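Local atomic coordinates of cypemycin cysteine dehydrogenase (decarboxylating) (Streptomyces sp, PDB entry 6JDD), a protein that catalyses the oxidative decarboxylation of the C-terminal cysteine of the cypemycin precursor peptide, a step in forming the aminovinyl-cysteine ring of this linaridin. Residues Ile28-Leu31 with Arg32-Pro36; Gly131-Glu134 with Ile135-Asn138. All blocks are in the same frame, centred on the assembly; numbering follows the deposited sequence.

Contact 1: Ile28-Leu31 with Arg32-Pro36; sequences IHWL and REFQP
Trp-30 and Phe-34, one turn apart near the C-terminal end of helix 24-34, lie side by side and point the same way in an offset stack. This helix is the crossover of the beta-alpha-beta unit between the parallel strands 10-15 and 39-44 of the Flavoprotein-family fold. The six-membered ring of Trp-30 and the Phe-34 ring are nearly parallel, their planes 13° apart and their centroids 4.8 Å from each other. The displacement brings Phe-34 CB over the middle of the Trp-30 six-membered ring, a CH-pi contact, while the indole rim slides over the phenyl face, with Trp-30 CH2 3.8 Å from Phe-34 CD2. Both rings have CG anti to the backbone N (chi1 -178° for Phe-34), which sends them off the helix in the same direction. With an alanine here in place of Phe-34, CB would stay over the indole, but the rest of the stack is likely to be lost, leaving that face of Trp-30 without its aromatic partner. Around the helix, Glu-33 lays its CG over one face of the His-29 imidazole, offset toward the rim, and the bend at chi2 beyond it leaves the carboxylate oblique to the ring. His-29 also packs on Leu-23 of a second subunit. Arg-32 lays CG beside CG2 of Ile-28, and its NE is hydrogen-bonded to the carbonyl of Leu-60. In the backbone that carries the two rings, Phe-34 N donates to Trp-30 O at 2.8 Å in a nearly straight bond of 169°, whereas Gln-35 N, where the chain leaves helical geometry, reaches Leu-31 O at 2.9 Å in a more bent one.

Contact 2: Gly131-Glu134 with Ile135-Asn138; sequences GSNE and IVEN
Asn-133 turns an extended backbone into the start of helix 134-142: Ser-132 and Asn-133 have extended phi/psi, and from Glu-134 onward the chain is helical. The first turn closes through Glu-137 N, which donates to Asn-133 O at 3.1 Å and 163°, and the next through Asn-138 N to Glu-134 O at the same length but more bent. Asn-133 is the N-cap. Its CG stands between the backbone N and the carbonyl carbon (chi1 62°), folding the amide back over the helix start so that OD1 serves two backbone N-H groups. Val-136 N gives the straighter bond, 3.0 Å to Asn-133 OD1 at 164°, while Ile-135 N makes a weak one to the same oxygen at 2.8 Å. Satisfying these amides at the helix's first turn is the work of an N-cap. The other end of the amide, ND2, is held by Gln-117 of a third subunit, so the cap is also tied into the oligomer. The Val-136 side chain crosses that of Asn-133 at about a right angle and lays CG2 beside OD1; its other branch, CG1, comes 3.3 Å from Ser-132 OG. On the next residue, the bent chain of Glu-137 turns back over the N-terminal end, carrying CD close to Asn-133 O and bringing OE2 to 3.2 Å from Ser-132 OG.

How the contacts relate
Contact 1 comes first along the chain and closes before contact 2 opens; their centres lie 35 Å apart, on opposite sides of the chain's centre, and their nearest atoms are about 24 Å from each other. Both belong to the flavoprotein fold, built on a six-stranded parallel sheet. Contact 1 marks the C-terminal end of helix 24-34, which leads to strand 39-44, and contact 2 the N-terminal end of helix 134-142, entered from strand 123-127 and followed by strand 149-151. Contact 1 meets a second subunit through His-29, whereas contact 2 lies largely against a third, so the two helix ends probably serve different interfaces of the twelve-chain, FAD-binding assembly.

Contact 1: Ile28-Leu31 with Arg32-Pro36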
loop_
_atom_site.group_PDB
_atom_site.type_symbol
_atom_site.label_atom_id
_atom_site.label_comp_id
_atom_site.label_asym_id
_atom_site.label_seq_id
_atom_site.Cartn_x
_atom_site.Cartn_y
_atom_site.Cartn_z
ATOM N N ILE A 28 13.637 -5.128 -34.058
ATOM C CA ILE A 28 12.548 -4.182 -34.452
ATOM C C ILE A 28 13.196 -2.924 -35.057
ATOM O O ILE A 28 12.748 -2.490 -36.132
ATOM C CB ILE A 28 11.619 -3.823 -33.275
ATOM C CG1 ILE A 28 10.936 -5.054 -32.668
ATOM C CG2 ILE A 28 10.602 -2.760 -33.708
ATOM C CD1 ILE A 28 9.985 -5.742 -33.595
ATOM N N HIS A 29 14.219 -2.356 -34.415
ATOM C CA HIS A 29 14.942 -1.175 -34.941
ATOM C C HIS A 29 15.475 -1.499 -36.341
ATOM O O HIS A 29 15.237 -0.699 -37.242
ATOM C CB HIS A 29 16.039 -0.762 -33.970
ATOM C CG HIS A 29 16.854 0.380 -34.474
ATOM N ND1 HIS A 29 16.305 1.648 -34.634
ATOM C CD2 HIS A 29 18.146 0.450 -34.859
ATOM C CE1 HIS A 29 17.228 2.443 -35.082
ATOM N NE2 HIS A 29 18.363 1.737 -35.227
ATOM N N TRP A 30 16.143 -2.643 -36.510
ATOM C CA TRP A 30 16.646 -3.146 -37.826
ATOM C C TRP A 30 15.519 -3.175 -38.878
ATOM O O TRP A 30 15.660 -2.554 -39.965
ATOM C CB TRP A 30 17.295 -4.532 -37.685
ATOM C CG TRP A 30 17.675 -5.183 -38.983
ATOM C CD1 TRP A 30 18.883 -5.093 -39.617
ATOM C CD2 TRP A 30 16.855 -6.037 -39.809
ATOM N NE1 TRP A 30 18.859 -5.809 -40.780
ATOM C CE2 TRP A 30 17.630 -6.389 -40.932
ATOM C CE3 TRP A 30 15.548 -6.528 -39.715
ATOM C CZ2 TRP A 30 17.142 -7.215 -41.945
ATOM C CZ3 TRP A 30 15.057 -7.326 -40.723
ATOM C CH2 TRP A 30 15.847 -7.667 -41.822
ATOM N N LEU A 31 14.420 -3.852 -38.572
ATOM C CA LEU A 31 13.285 -3.948 -39.517
ATOM C C LEU A 31 12.741 -2.545 -39.842
ATOM O O LEU A 31 12.436 -2.302 -40.998
ATOM C CB LEU A 31 12.223 -4.851 -38.892
ATOM C CG LEU A 31 10.975 -5.091 -39.734
ATOM C CD1 LEU A 31 11.326 -5.745 -41.059
ATOM C CD2 LEU A 31 9.989 -5.924 -38.949
ATOM N N ARG A 32 12.670 -1.619 -38.892
ATOM C CA ARG A 32 12.149 -0.242 -39.170
ATOM C C ARG A 32 13.080 0.504 -40.140
ATOM O O ARG A 32 12.566 1.270 -40.938
ATOM C CB ARG A 32 11.959 0.518 -37.855
ATOM C CG ARG A 32 10.984 -0.161 -36.901
ATOM C CD ARG A 32 9.546 0.191 -37.150
ATOM N NE ARG A 32 9.366 1.585 -36.817
ATOM C CZ ARG A 32 9.355 2.588 -37.677
ATOM N NH1 ARG A 32 9.495 2.382 -38.979
ATOM N NH2 ARG A 32 9.172 3.804 -37.215
ATOM N N GLU A 33 14.398 0.320 -40.061
ATOM C CA GLU A 33 15.374 1.007 -40.948
ATOM C C GLU A 33 15.418 0.288 -42.297
ATOM O O GLU A 33 15.371 0.960 -43.339
ATOM C CB GLU A 33 16.782 1.051 -40.336
ATOM C CG GLU A 33 16.863 1.840 -39.034
ATOM C CD GLU A 33 16.889 3.361 -39.160
ATOM O OE1 GLU A 33 17.828 3.977 -38.584
ATOM O OE2 GLU A 33 15.968 3.938 -39.803
ATOM N N PHE A 34 15.514 -1.036 -42.276
ATOM C CA PHE A 34 15.466 -1.876 -43.495
ATOM C C PHE A 34 14.192 -1.586 -44.315
ATOM O O PHE A 34 14.260 -1.610 -45.544
ATOM C CB PHE A 34 15.576 -3.332 -43.066
ATOM C CG PHE A 34 15.585 -4.295 -44.214
ATOM C CD1 PHE A 34 16.638 -4.279 -45.118
ATOM C CD2 PHE A 34 14.544 -5.197 -44.402
ATOM C CE1 PHE A 34 16.658 -5.157 -46.188
ATOM C CE2 PHE A 34 14.573 -6.079 -45.466
ATOM C CZ PHE A 34 15.628 -6.054 -46.357
ATOM N N GLN A 35 13.048 -1.299 -43.696
ATOM C CA GLN A 35 11.761 -1.215 -44.447
ATOM C C GLN A 35 10.844 -0.145 -43.851
ATOM O O GLN A 35 9.780 -0.452 -43.323
ATOM C CB GLN A 35 11.177 -2.621 -44.456
ATOM C CG GLN A 35 10.048 -2.817 -45.441
ATOM C CD GLN A 35 9.645 -4.267 -45.600
ATOM O OE1 GLN A 35 10.401 -5.208 -45.282
ATOM N NE2 GLN A 35 8.433 -4.438 -46.127
ATOM N N PRO A 36 11.220 1.151 -43.995
ATOM C CA PRO A 36 10.539 2.263 -43.315
ATOM C C PRO A 36 9.032 2.390 -43.578
ATOM O O PRO A 36 8.348 2.947 -42.787
ATOM C CB PRO A 36 11.234 3.522 -43.870
ATOM C CG PRO A 36 12.603 3.026 -44.336
ATOM C CD PRO A 36 12.336 1.622 -44.844
#

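Contact 2: Gly131-Glu134 with Ile135-Asn138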
loop_
_atom_site.group_PDB
_atom_site.type_symbol
_atom_site.label_atom_id
_atom_site.label_comp_id
_atom_site.label_asym_id
_atom_site.label_seq_id
_atom_site.Cartn_x
_atom_site.Cartn_y
_atom_site.Cartn_z
ATOM N N GLY A 131 14.908 -27.263 -25.036
ATOM C CA GLY A 131 14.921 -28.731 -25.126
ATOM C C GLY A 131 13.541 -29.277 -25.483
ATOM O O GLY A 131 12.614 -28.462 -25.799
ATOM N N SER A 132 13.398 -30.614 -25.496
ATOM C CA SER A 132 12.152 -31.257 -25.975
ATOM C C SER A 132 11.953 -32.646 -25.368
ATOM O O SER A 132 12.785 -33.142 -24.651
ATOM C CB SER A 132 12.102 -31.250 -27.488
ATOM O OG SER A 132 10.758 -31.321 -27.963
ATOM N N ASN A 133 10.772 -33.201 -25.557
ATOM C CA ASN A 133 10.525 -34.628 -25.253
ATOM C C ASN A 133 9.448 -35.101 -26.223
ATOM O O ASN A 133 9.016 -34.314 -27.059
ATOM C CB ASN A 133 10.182 -34.823 -23.779
ATOM C CG ASN A 133 8.905 -34.108 -23.373
ATOM O OD1 ASN A 133 7.884 -34.167 -24.059
ATOM N ND2 ASN A 133 8.931 -33.436 -22.227
ATOM N N GLU A 134 8.957 -36.306 -26.033
ATOM C CA GLU A 134 8.022 -36.960 -26.988
ATOM C C GLU A 134 6.668 -36.234 -26.979
ATOM O O GLU A 134 6.029 -36.139 -28.061
ATOM C CB GLU A 134 7.904 -38.453 -26.668
ATOM C CG GLU A 134 9.272 -39.163 -26.693
ATOM C CD GLU A 134 10.173 -39.219 -25.438
ATOM O OE1 GLU A 134 10.934 -40.212 -25.364
ATOM O OE2 GLU A 134 10.171 -38.289 -24.544
ATOM N N ILE A 135 6.274 -35.725 -25.818
ATOM C CA ILE A 135 4.951 -35.103 -25.642
ATOM C C ILE A 135 4.984 -33.708 -26.253
ATOM O O ILE A 135 4.043 -33.327 -26.933
ATOM C CB ILE A 135 4.623 -35.082 -24.158
ATOM C CG1 ILE A 135 4.308 -36.502 -23.704
ATOM C CG2 ILE A 135 3.502 -34.117 -23.874
ATOM C CD1 ILE A 135 4.200 -36.609 -22.219
ATOM N N VAL A 136 6.096 -33.015 -26.104
ATOM C CA VAL A 136 6.279 -31.681 -26.749
ATOM C C VAL A 136 6.222 -31.846 -28.278
ATOM O O VAL A 136 5.547 -31.091 -28.946
ATOM C CB VAL A 136 7.595 -31.038 -26.251
ATOM C CG1 VAL A 136 7.977 -29.816 -27.043
ATOM C CG2 VAL A 136 7.524 -30.692 -24.770
ATOM N N GLU A 137 6.948 -32.818 -28.809
ATOM C CA GLU A 137 7.047 -33.078 -30.266
ATOM C C GLU A 137 5.627 -33.374 -30.770
ATOM O O GLU A 137 5.322 -32.922 -31.869
ATOM C CB GLU A 137 8.088 -34.163 -30.565
ATOM C CG GLU A 137 9.524 -33.624 -30.481
ATOM C CD GLU A 137 10.651 -34.540 -29.914
ATOM O OE1 GLU A 137 10.540 -35.831 -30.020
ATOM O OE2 GLU A 137 11.695 -33.985 -29.359
ATOM N N ASN A 138 4.807 -34.085 -29.986
ATOM C CA ASN A 138 3.436 -34.406 -30.456
ATOM C C ASN A 138 2.603 -33.146 -30.588
ATOM O O ASN A 138 1.878 -33.010 -31.605
ATOM C CB ASN A 138 2.722 -35.479 -29.630
ATOM C CG ASN A 138 3.129 -36.872 -30.038
ATOM O OD1 ASN A 138 3.833 -37.106 -31.059
ATOM N ND2 ASN A 138 2.706 -37.789 -29.192
#